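Local coordinates for conserved membrane protein (Chlamydia abortus, PDB 6GZU) that acts in infected host cells as an effector of the CE clan that combines deubiquitinating and acetyltransferase activities and induces fragmentation of the Golgi, at residues A[54-58]-A[59-63]; A[21-24]-A[25-29]; A[210-213]-A[214-218]; A[167-170]-A[171-175]. All coordinates share one frame; numbering follows the deposited sequence. Where two conformers were deposited one is given.

Interaction 1: residues A[54-58]-A[59-63]. With ZN (zinc ion), chain C.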
loop_
_atom_site.group_PDB
_atom_site.type_symbol
_atom_site.label_atom_id
_atom_site.label_comp_id
_atom_site.label_asym_id
_atom_site.label_seq_id
_atom_site.Cartn_x
_atom_site.Cartn_y
_atom_site.Cartn_z
ATOM N N ALA A 54 -1.742 -10.234 3.731
ATOM C CA ALA A 54 -0.813 -9.254 4.278
ATOM C C ALA A 54 -1.490 -8.286 5.243
ATOM O O ALA A 54 -0.991 -8.006 6.368
ATOM C CB ALA A 54 -0.087 -8.488 3.151
ATOM N N VAL A 55 -2.645 -7.777 4.844
ATOM C CA VAL A 55 -3.411 -6.886 5.702
ATOM C C VAL A 55 -3.825 -7.581 6.990
ATOM O O VAL A 55 -3.667 -7.012 8.093
ATOM C CB VAL A 55 -4.671 -6.394 4.933
ATOM C CG1 VAL A 55 -5.626 -5.677 5.885
ATOM C CG2 VAL A 55 -4.279 -5.478 3.760
ATOM N N LEU A 56 -4.396 -8.779 6.882
ATOM C CA LEU A 56 -4.812 -9.496 8.086
ATOM C C LEU A 56 -3.651 -9.776 9.017
ATOM O O LEU A 56 -3.767 -9.570 10.235
ATOM C CB LEU A 56 -5.517 -10.803 7.740
ATOM C CG LEU A 56 -6.805 -10.633 6.952
ATOM C CD1 LEU A 56 -7.360 -11.986 6.426
ATOM C CD2 LEU A 56 -7.844 -9.980 7.863
ATOM N N LYS A 57 -2.501 -10.172 8.480
ATOM C CA LYS A 57 -1.338 -10.414 9.361
ATOM C C LYS A 57 -0.880 -9.106 10.003
ATOM O O LYS A 57 -0.540 -9.074 11.193
ATOM C CB LYS A 57 -0.166 -11.059 8.605
ATOM C CG LYS A 57 -0.386 -12.556 8.276
ATOM C CD LYS A 57 0.725 -13.102 7.368
ATOM C CE LYS A 57 2.085 -13.052 8.083
ATOM N NZ LYS A 57 2.067 -13.792 9.396
ATOM N N ASP A 58 -0.887 -8.000 9.255
ATOM C CA ASP A 58 -0.388 -6.743 9.850
ATOM C C ASP A 58 -1.307 -6.200 10.943
ATOM O O ASP A 58 -0.851 -5.518 11.853
ATOM C CB ASP A 58 -0.148 -5.683 8.758
ATOM C CG ASP A 58 1.048 -5.987 7.928
ATOM O OD1 ASP A 58 1.978 -6.611 8.471
ATOM O OD2 ASP A 58 1.106 -5.588 6.767
ATOM N N LEU A 59 -2.594 -6.569 10.896
ATOM C CA LEU A 59 -3.540 -6.203 11.962
ATOM C C LEU A 59 -3.654 -7.285 13.023
ATOM O O LEU A 59 -4.551 -7.225 13.888
ATOM C CB LEU A 59 -4.932 -5.953 11.355
ATOM C CG LEU A 59 -4.889 -4.730 10.421
ATOM C CD1 LEU A 59 -6.216 -4.660 9.604
ATOM C CD2 LEU A 59 -4.704 -3.529 11.281
ATOM N N HIS A 60 -2.748 -8.262 12.990
ATOM C CA HIS A 60 -2.753 -9.395 13.951
ATOM C C HIS A 60 -4.045 -10.187 13.986
ATOM O O HIS A 60 -4.457 -10.676 15.057
ATOM C CB HIS A 60 -2.335 -8.902 15.342
ATOM C CG HIS A 60 -1.108 -8.038 15.294
ATOM N ND1 HIS A 60 -1.158 -6.657 15.307
ATOM C CD2 HIS A 60 0.196 -8.355 15.143
ATOM C CE1 HIS A 60 0.071 -6.163 15.246
ATOM N NE2 HIS A 60 0.914 -7.172 15.149
ATOM N N LEU A 61 -4.669 -10.307 12.818
ATOM C CA LEU A 61 -5.890 -11.049 12.632
ATOM C C LEU A 61 -5.678 -12.365 11.915
ATOM O O LEU A 61 -6.642 -12.990 11.477
ATOM C CB LEU A 61 -6.883 -10.202 11.853
ATOM C CG LEU A 61 -7.412 -9.006 12.657
ATOM C CD1 LEU A 61 -8.135 -8.061 11.737
ATOM C CD2 LEU A 61 -8.312 -9.462 13.755
ATOM N N TYR A 62 -4.453 -12.860 11.845
ATOM C CA TYR A 62 -4.251 -14.122 11.145
ATOM C C TYR A 62 -3.433 -15.103 11.976
ATOM O O TYR A 62 -2.365 -14.760 12.455
ATOM C CB TYR A 62 -3.595 -13.883 9.774
ATOM C CG TYR A 62 -3.591 -15.161 9.002
ATOM C CD1 TYR A 62 -4.783 -15.678 8.494
ATOM C CD2 TYR A 62 -2.427 -15.910 8.864
ATOM C CE1 TYR A 62 -4.813 -16.882 7.831
ATOM C CE2 TYR A 62 -2.444 -17.120 8.209
ATOM C CZ TYR A 62 -3.644 -17.603 7.697
ATOM O OH TYR A 62 -3.685 -18.805 7.028
ATOM N N ASP A 63 -3.934 -16.323 12.163
ATOM C CA ASP A 63 -3.227 -17.310 12.985
ATOM C C ASP A 63 -2.565 -18.315 12.057
ATOM O O ASP A 63 -3.234 -19.199 11.533
ATOM C CB ASP A 63 -4.216 -18.018 13.936
ATOM C CG ASP A 63 -3.565 -19.128 14.770
ATOM O OD1 ASP A 63 -3.187 -20.159 14.180
ATOM O OD2 ASP A 63 -3.459 -18.993 16.016
HETATM ZN ZN ZN C . 2.838 -6.723 15.145
#
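Leu-61 N reaches back to Leu-56 O (2.8 Å) while His-60 N bonds to Lys-57 O (3.0 Å), the paired bonds of a Schellman motif that closes helix 51-58. His-60, at positive phi (56°), is its C-prime residue. These turns give the last carbonyls donors: Leu-59 N serves Val-55 O at 3.0 Å and makes a second, weak bond to Leu-56 O, which thus collects two N-H groups. The Lys-57 carbonyl is used differently, its donor lying 67° out of the carbonyl plane and off the lone pairs.

Leu-59 lies alongside Val-55, methyl CD1 against CG1 at 3.9 Å. Leu-61 CB meets Leu-56 CD2 with the two side chains nearly perpendicular. Lys-57 CG packs on Tyr-62 CB (3.8 Å) before the lysine bends at chi3 and chi4.

The carboxylate of Asp-58 finds its partners outside the two segments, OD1 with His-80 NE2 and OD2 with Tyr-103 OH. Because His-80 is itself a zinc ligand through ND1, Asp-58 is a second-shell residue, consistent with its fixing the rotation of the His-80 ring. Cys-78 and Cys-95 complete the site. The carbonyl O of Asp-58 lies 3.5 Å over one face of the His-60 ring, toward its rim, and from that ring NE2 binds the zinc ion at 2.0 Å.

Interaction 2: residues A[21-24]-A[25-29]; sequences LEIS and THLIR
Ile-23 and Leu-27 run side by side in the same direction on the buried face, methyl CG2 of Ile-23 meeting CD1 of Leu-27 at 4.0 Å. The same CD1 also presses on Ile-23 O, 3.3 Å away, while that oxygen takes the Leu-27 N-H almost end-on. Both side chains pack on Pro-104 of strand 100-107; Ile-23 also rests on Leu-208 and Ser-209, and Leu-27 on Leu-212, of helix 204-217. Ile-28 CG1 packs on Ser-24 O, whereas Ser-24 OG turns back to His-20 O.

All of this belongs to one amphipathic alpha-helix, 20-33, whose i to i+4 backbone bonds run unbroken through the segment, as in Ile-28 N to Ser-24 O.

The partly exposed side is polar and looser. There Thr-25 folds its hydroxyl over the preceding turn: OG1 sits beside its own backbone N (chi1 -67°) and donates to Leu-21 O at 2.8 Å. The threonine N-H binds the same oxygen from the other face of the carbonyl plane, so two donors grip it. Further round, a water bridges the two segments, donating to Glu-22 O and accepting from Arg-29 NH1 (3.0 Å).

That arginine nitrogen also donates to His-26 ND1 at 2.9 Å, each group lying almost in the plane of the other. With ND1 acting as acceptor, the imidazole offers NE2 to the carboxylate of Asp-213, and Arg-29 NE is held by Arg-245 O.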
loop_
_atom_site.group_PDB
_atom_site.type_symbol
_atom_site.label_atom_id
_atom_site.label_comp_id
_atom_site.label_asym_id
_atom_site.label_seq_id
_atom_site.Cartn_x
_atom_site.Cartn_y
_atom_site.Cartn_z
ATOM N N LEU A 21 11.763 -0.384 -4.081
ATOM C CA LEU A 21 12.590 0.305 -3.070
ATOM C C LEU A 21 12.350 1.823 -3.045
ATOM O O LEU A 21 12.281 2.429 -1.964
ATOM C CB LEU A 21 14.099 -0.017 -3.242
ATOM C CG LEU A 21 14.389 -1.510 -2.979
ATOM C CD1 LEU A 21 15.842 -1.899 -3.192
ATOM C CD2 LEU A 21 13.953 -1.916 -1.581
ATOM N N GLU A 22 12.190 2.428 -4.222
ATOM C CA GLU A 22 11.886 3.867 -4.314
ATOM C C GLU A 22 10.516 4.196 -3.748
ATOM O O GLU A 22 10.355 5.179 -3.002
ATOM C CB GLU A 22 12.001 4.358 -5.750
ATOM C CG GLU A 22 13.438 4.559 -6.109
ATOM C CD GLU A 22 13.824 4.346 -7.574
ATOM O OE1 GLU A 22 13.270 3.489 -8.291
ATOM O OE2 GLU A 22 14.766 5.027 -7.995
ATOM N N ILE A 23 9.537 3.347 -4.039
ATOM C CA ILE A 23 8.222 3.546 -3.464
ATOM C C ILE A 23 8.292 3.397 -1.939
ATOM O O ILE A 23 7.782 4.233 -1.192
ATOM C CB ILE A 23 7.233 2.508 -4.014
ATOM C CG1 ILE A 23 6.958 2.779 -5.500
ATOM C CG2 ILE A 23 5.925 2.558 -3.221
ATOM C CD1 ILE A 23 6.332 1.573 -6.240
ATOM N N SER A 24 8.943 2.341 -1.473
ATOM C CA SER A 24 9.048 2.130 -0.030
ATOM C C SER A 24 9.796 3.266 0.653
ATOM O O SER A 24 9.472 3.594 1.791
ATOM C CB SER A 24 9.746 0.806 0.257
ATOM O OG SER A 24 8.902 -0.267 -0.114
ATOM N N THR A 25 10.770 3.856 -0.026
ATOM C CA THR A 25 11.504 4.984 0.537
ATOM C C THR A 25 10.525 6.127 0.761
ATOM O O THR A 25 10.607 6.798 1.790
ATOM C CB THR A 25 12.649 5.413 -0.413
ATOM O OG1 THR A 25 13.612 4.358 -0.450
ATOM C CG2 THR A 25 13.398 6.691 0.052
ATOM N N HIS A 26 9.650 6.402 -0.216
ATOM C CA HIS A 26 8.661 7.456 -0.007
ATOM C C HIS A 26 7.688 7.158 1.125
ATOM O O HIS A 26 7.297 8.065 1.860
ATOM C CB HIS A 26 7.938 7.875 -1.301
ATOM C CG HIS A 26 7.309 9.227 -1.187
ATOM N ND1 HIS A 26 8.071 10.371 -1.025
ATOM C CD2 HIS A 26 6.012 9.611 -1.138
ATOM C CE1 HIS A 26 7.258 11.410 -0.923
ATOM N NE2 HIS A 26 6.005 10.971 -0.966
ATOM N N LEU A 27 7.263 5.908 1.252
ATOM C CA LEU A 27 6.410 5.524 2.386
ATOM C C LEU A 27 7.109 5.788 3.709
ATOM O O LEU A 27 6.511 6.359 4.625
ATOM C CB LEU A 27 5.920 4.075 2.253
ATOM C CG LEU A 27 4.732 3.851 1.308
ATOM C CD1 LEU A 27 4.701 4.536 -0.003
ATOM C CD2 LEU A 27 4.575 2.313 1.161
ATOM N N ILE A 28 8.397 5.452 3.815
ATOM C CA ILE A 28 9.140 5.720 5.034
ATOM C C ILE A 28 9.250 7.233 5.277
ATOM O O ILE A 28 9.081 7.713 6.419
ATOM C CB ILE A 28 10.568 5.077 4.993
ATOM C CG1 ILE A 28 10.481 3.545 5.087
ATOM C CG2 ILE A 28 11.497 5.629 6.114
ATOM C CD1 ILE A 28 9.882 3.029 6.438
ATOM N N ARG A 29 9.546 7.995 4.223
ATOM C CA ARG A 29 9.543 9.459 4.318
ATOM C C ARG A 29 8.192 9.960 4.882
ATOM O O ARG A 29 8.159 10.743 5.835
ATOM C CB ARG A 29 9.817 10.036 2.940
ATOM C CG ARG A 29 9.870 11.516 2.805
ATOM C CD ARG A 29 10.199 11.877 1.331
ATOM N NE ARG A 29 11.543 11.513 0.903
ATOM C CZ ARG A 29 11.885 10.660 -0.070
ATOM N NH1 ARG A 29 10.974 10.006 -0.801
ATOM N NH2 ARG A 29 13.183 10.437 -0.297
HETATM O O HOH W 1 11.425 7.854 -2.812
#

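Interaction 3: residues A[210-213]-A[214-218]; sequences LFLD and KYLDN
Lys-214 lays its aliphatic chain across Leu-210, CG against CD2 at 4.0 Å, and its N-H bonds to Leu-210 O one turn back. Tyr-215 comes next in this alpha-helix, 204-217, and crosses Phe-211. Its CB sits over one face of the phenylalanine ring toward the rim, CD2 is 4.0 Å from Phe-211 CZ, and the ring planes meet at 41°. Both residues carry CG opposite the backbone N (chi1 173° and 176°), which sends the two rings off the same flank of the helix. Leu-216 puts CD1 on Leu-212 CG at 3.9 Å and its own CG on Leu-212 O. Asp-217 faces Asp-213 through water: one molecule lies 2.8 Å from both Asp-213 OD1 and Asp-217 OD2. Lys-33 forms a salt bridge with Asp-217, and Asp-213 OD2 is shared by His-26 NE2 and Arg-245, probably easing the repulsion between the two acids.

In the Ulp1-like domain, the probable catalytic core, the helix packs between several elements. Leu-212 and Tyr-215 press on strand 134-141, and Phe-211 stacks on Phe-150 of strand 146-150. Leu-210 touches helix 228-241, while Leu-212 and Leu-216 meet Leu-30 of helix 20-33.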
loop_
_atom_site.group_PDB
_atom_site.type_symbol
_atom_site.label_atom_id
_atom_site.label_comp_id
_atom_site.label_asym_id
_atom_site.label_seq_id
_atom_site.Cartn_x
_atom_site.Cartn_y
_atom_site.Cartn_z
ATOM N N LEU A 210 2.726 10.029 -4.875
ATOM C CA LEU A 210 2.122 11.365 -4.796
ATOM C C LEU A 210 0.707 11.261 -4.212
ATOM O O LEU A 210 0.311 12.068 -3.355
ATOM C CB LEU A 210 2.068 12.009 -6.199
ATOM C CG LEU A 210 1.502 13.408 -6.463
ATOM C CD1 LEU A 210 1.978 13.885 -7.858
ATOM C CD2 LEU A 210 -0.034 13.432 -6.431
ATOM N N PHE A 211 -0.074 10.289 -4.669
ATOM C CA PHE A 211 -1.424 10.149 -4.137
ATOM C C PHE A 211 -1.405 9.955 -2.623
ATOM O O PHE A 211 -2.190 10.602 -1.897
ATOM C CB PHE A 211 -2.196 9.022 -4.821
ATOM C CG PHE A 211 -3.551 8.811 -4.227
ATOM C CD1 PHE A 211 -4.569 9.742 -4.471
ATOM C CD2 PHE A 211 -3.760 7.758 -3.354
ATOM C CE1 PHE A 211 -5.825 9.620 -3.881
ATOM C CE2 PHE A 211 -5.017 7.580 -2.761
ATOM C CZ PHE A 211 -6.056 8.520 -3.041
ATOM N N LEU A 212 -0.577 9.037 -2.153
ATOM C CA LEU A 212 -0.588 8.765 -0.713
ATOM C C LEU A 212 -0.171 10.030 0.050
ATOM O O LEU A 212 -0.723 10.350 1.100
ATOM C CB LEU A 212 0.353 7.620 -0.355
ATOM C CG LEU A 212 0.348 7.269 1.148
ATOM C CD1 LEU A 212 -1.039 6.775 1.587
ATOM C CD2 LEU A 212 1.376 6.197 1.370
ATOM N N ASP A 213 0.836 10.734 -0.459
ATOM C CA ASP A 213 1.291 12.007 0.095
ATOM C C ASP A 213 0.109 12.955 0.334
ATOM O O ASP A 213 -0.094 13.473 1.433
ATOM C CB ASP A 213 2.275 12.612 -0.894
ATOM C CG ASP A 213 3.250 13.507 -0.251
ATOM O OD1 ASP A 213 2.827 14.499 0.374
ATOM O OD2 ASP A 213 4.459 13.240 -0.384
ATOM N N LYS A 214 -0.705 13.145 -0.693
ATOM C CA LYS A 214 -1.834 14.041 -0.588
ATOM C C LYS A 214 -2.976 13.475 0.229
ATOM O O LYS A 214 -3.635 14.212 0.949
ATOM C CB LYS A 214 -2.318 14.354 -1.998
ATOM C CG LYS A 214 -1.230 14.876 -2.909
ATOM C CD LYS A 214 -1.307 16.338 -3.022
ATOM C CE LYS A 214 -0.244 16.803 -3.996
ATOM N NZ LYS A 214 0.152 18.213 -3.818
ATOM N N TYR A 215 -3.222 12.177 0.095
ATOM C CA TYR A 215 -4.282 11.497 0.859
ATOM C C TYR A 215 -4.067 11.666 2.344
ATOM O O TYR A 215 -5.044 11.832 3.093
ATOM C CB TYR A 215 -4.346 10.000 0.493
ATOM C CG TYR A 215 -5.280 9.168 1.326
ATOM C CD1 TYR A 215 -4.847 8.593 2.509
ATOM C CD2 TYR A 215 -6.596 8.925 0.918
ATOM C CE1 TYR A 215 -5.701 7.823 3.284
ATOM C CE2 TYR A 215 -7.452 8.177 1.706
ATOM C CZ TYR A 215 -7.000 7.634 2.891
ATOM O OH TYR A 215 -7.818 6.854 3.686
ATOM N N LEU A 216 -2.815 11.571 2.792
ATOM C CA LEU A 216 -2.547 11.628 4.230
ATOM C C LEU A 216 -2.800 13.036 4.806
ATOM O O LEU A 216 -3.026 13.195 6.021
ATOM C CB LEU A 216 -1.098 11.152 4.540
ATOM C CG LEU A 216 -0.897 9.629 4.338
ATOM C CD1 LEU A 216 0.579 9.279 4.430
ATOM C CD2 LEU A 216 -1.694 8.805 5.392
ATOM N N ASP A 217 -2.741 14.063 3.952
ATOM C CA ASP A 217 -3.142 15.412 4.372
ATOM C C ASP A 217 -4.639 15.681 4.216
ATOM O O ASP A 217 -5.204 16.504 4.920
ATOM C CB ASP A 217 -2.337 16.482 3.629
ATOM C CG ASP A 217 -0.887 16.559 4.121
ATOM O OD1 ASP A 217 -0.624 16.243 5.299
ATOM O OD2 ASP A 217 -0.014 16.920 3.330
ATOM N N ASN A 218 -5.265 14.960 3.302
ATOM C CA ASN A 218 -6.700 15.116 3.026
ATOM C C ASN A 218 -7.244 13.828 2.431
ATOM O O ASN A 218 -7.043 13.556 1.263
ATOM C CB ASN A 218 -6.917 16.264 2.031
ATOM C CG ASN A 218 -8.354 16.358 1.548
ATOM O OD1 ASN A 218 -9.281 15.753 2.119
ATOM N ND2 ASN A 218 -8.544 17.121 0.469
HETATM O O HOH W 2 1.563 14.232 3.514
HETATM O O HOH W 3 0.847 16.471 0.729
#

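Interaction 4: residues A[167-170]-A[171-175]; sequences NSIA and TRLGN
Helix 159-174, the crossover of a beta-alpha-beta unit between parallel strands 146-150 and 188-191, is joined here across its last turns. Thr-171 OG1 donates to Asn-167 O at 2.9 Å, and Thr-171 N approaches that oxygen from the opposite face of the carbonyl plane, so the threonine clasps the turn before it with two bonds. The hydroxyl can do this because chi1 (-65°) folds it back beside its own N.

On the buried side Ile-169 and Leu-173 point the same way, CG2 of the isoleucine 3.8 Å from CD1 of the leucine. Leu-173 CG also rests on Ile-169 O at 3.3 Å. The extended Arg-172 chain passes Ser-168 O, touching it with CG. Arg-172 NE forms a salt bridge with Glu-52 OE2, which Ser-168 OG also reaches in one of its two conformers. Gly-174 N bonds to Ala-170 O (3.0 Å).

Toward the sheet, Ala-170 rests on Val-147 and Val-189 of the two strands that the crossover links. Along another flank lies helix 51-58, with Ile-169 packed on Ile-51 and Val-55, and Arg-172 on Leu-56.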
loop_
_atom_site.group_PDB
_atom_site.type_symbol
_atom_site.label_atom_id
_atom_site.label_comp_id
_atom_site.label_asym_id
_atom_site.label_seq_id
_atom_site.Cartn_x
_atom_site.Cartn_y
_atom_site.Cartn_z
ATOM N N ASN A 167 -12.930 -6.394 -1.505
ATOM C CA ASN A 167 -14.214 -6.571 -0.821
ATOM C C ASN A 167 -14.097 -7.575 0.282
ATOM O O ASN A 167 -14.802 -7.457 1.306
ATOM C CB ASN A 167 -15.323 -6.898 -1.837
ATOM C CG ASN A 167 -15.673 -5.709 -2.643
ATOM O OD1 ASN A 167 -15.149 -5.504 -3.793
ATOM N ND2 ASN A 167 -16.495 -4.862 -2.079
ATOM N N SER A 168 -13.193 -8.545 0.135
ATOM C CA SER A 168 -13.007 -9.490 1.213
ATOM C C SER A 168 -12.307 -8.788 2.393
ATOM O O SER A 168 -12.704 -8.965 3.563
ATOM C CB SER A 168 -12.229 -10.686 0.707
ATOM O OG SER A 168 -12.232 -11.716 1.649
ATOM N N ILE A 169 -11.293 -7.970 2.132
ATOM C CA ILE A 169 -10.692 -7.179 3.195
ATOM C C ILE A 169 -11.765 -6.319 3.845
ATOM O O ILE A 169 -11.840 -6.240 5.085
ATOM C CB ILE A 169 -9.574 -6.275 2.602
ATOM C CG1 ILE A 169 -8.403 -7.153 2.153
ATOM C CG2 ILE A 169 -9.131 -5.199 3.626
ATOM C CD1 ILE A 169 -7.416 -6.396 1.214
ATOM N N ALA A 170 -12.570 -5.613 3.042
ATOM C CA ALA A 170 -13.556 -4.684 3.635
ATOM C C ALA A 170 -14.511 -5.431 4.538
ATOM O O ALA A 170 -14.899 -4.918 5.623
ATOM C CB ALA A 170 -14.339 -3.996 2.541
ATOM N N THR A 171 -14.961 -6.620 4.101
ATOM C CA THR A 171 -15.927 -7.409 4.862
ATOM C C THR A 171 -15.293 -7.926 6.147
ATOM O O THR A 171 -15.891 -7.826 7.237
ATOM C CB THR A 171 -16.429 -8.547 4.007
ATOM O OG1 THR A 171 -17.159 -7.967 2.913
ATOM C CG2 THR A 171 -17.400 -9.479 4.829
ATOM N N ARG A 172 -14.089 -8.502 6.059
ATOM C CA ARG A 172 -13.442 -9.024 7.258
ATOM C C ARG A 172 -13.099 -7.963 8.290
ATOM O O ARG A 172 -13.252 -8.205 9.507
ATOM C CB ARG A 172 -12.194 -9.836 6.914
ATOM C CG ARG A 172 -12.529 -11.084 6.037
ATOM C CD ARG A 172 -11.286 -11.980 6.024
ATOM N NE ARG A 172 -11.378 -13.030 5.022
ATOM C CZ ARG A 172 -12.048 -14.138 5.232
ATOM N NH1 ARG A 172 -12.628 -14.309 6.413
ATOM N NH2 ARG A 172 -12.103 -15.100 4.317
ATOM N N LEU A 173 -12.620 -6.802 7.845
ATOM C CA LEU A 173 -12.278 -5.738 8.779
ATOM C C LEU A 173 -13.528 -5.115 9.384
ATOM O O LEU A 173 -13.493 -4.698 10.539
ATOM C CB LEU A 173 -11.409 -4.660 8.144
ATOM C CG LEU A 173 -10.071 -5.199 7.613
ATOM C CD1 LEU A 173 -9.197 -4.040 7.239
ATOM C CD2 LEU A 173 -9.365 -6.066 8.721
ATOM N N GLY A 174 -14.637 -5.063 8.632
ATOM C CA GLY A 174 -15.891 -4.572 9.211
ATOM C C GLY A 174 -16.405 -5.383 10.380
ATOM O O GLY A 174 -17.120 -4.885 11.273
ATOM N N ASN A 175 -16.008 -6.641 10.419
ATOM C CA ASN A 175 -16.442 -7.520 11.509
ATOM C C ASN A 175 -15.614 -7.262 12.782
ATOM O O ASN A 175 -15.974 -7.731 13.878
ATOM C CB ASN A 175 -16.262 -8.985 11.107
ATOM C CG ASN A 175 -17.211 -9.436 10.008
ATOM O OD1 ASN A 175 -18.317 -8.912 9.856
ATOM N ND2 ASN A 175 -16.785 -10.440 9.244
#

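In the fold
Along the chain the order is interaction 2, 1, 4, 3, and the four form two touching pairs. Interactions 1 and 4, centres about 12 Å apart, bring the capped end of helix 51-58 against helix 159-174: Leu-59 CD1 meets Leu-173 CD2 at 3.6 Å. Interactions 2 and 3, centres about 14 Å apart, join helices 20-33 and 204-217, where Leu-27 CD1 packs on Leu-212 CD2 at 4.0 Å. The pairs stand apart, with centres of 1 and 3 about 24 Å from each other. Interactions 3 and 4 both belong to the Ulp1-like part, the probable protease core; each pair ties one of their helices to a helix from earlier in the chain, and 51-58 leads into the zinc site.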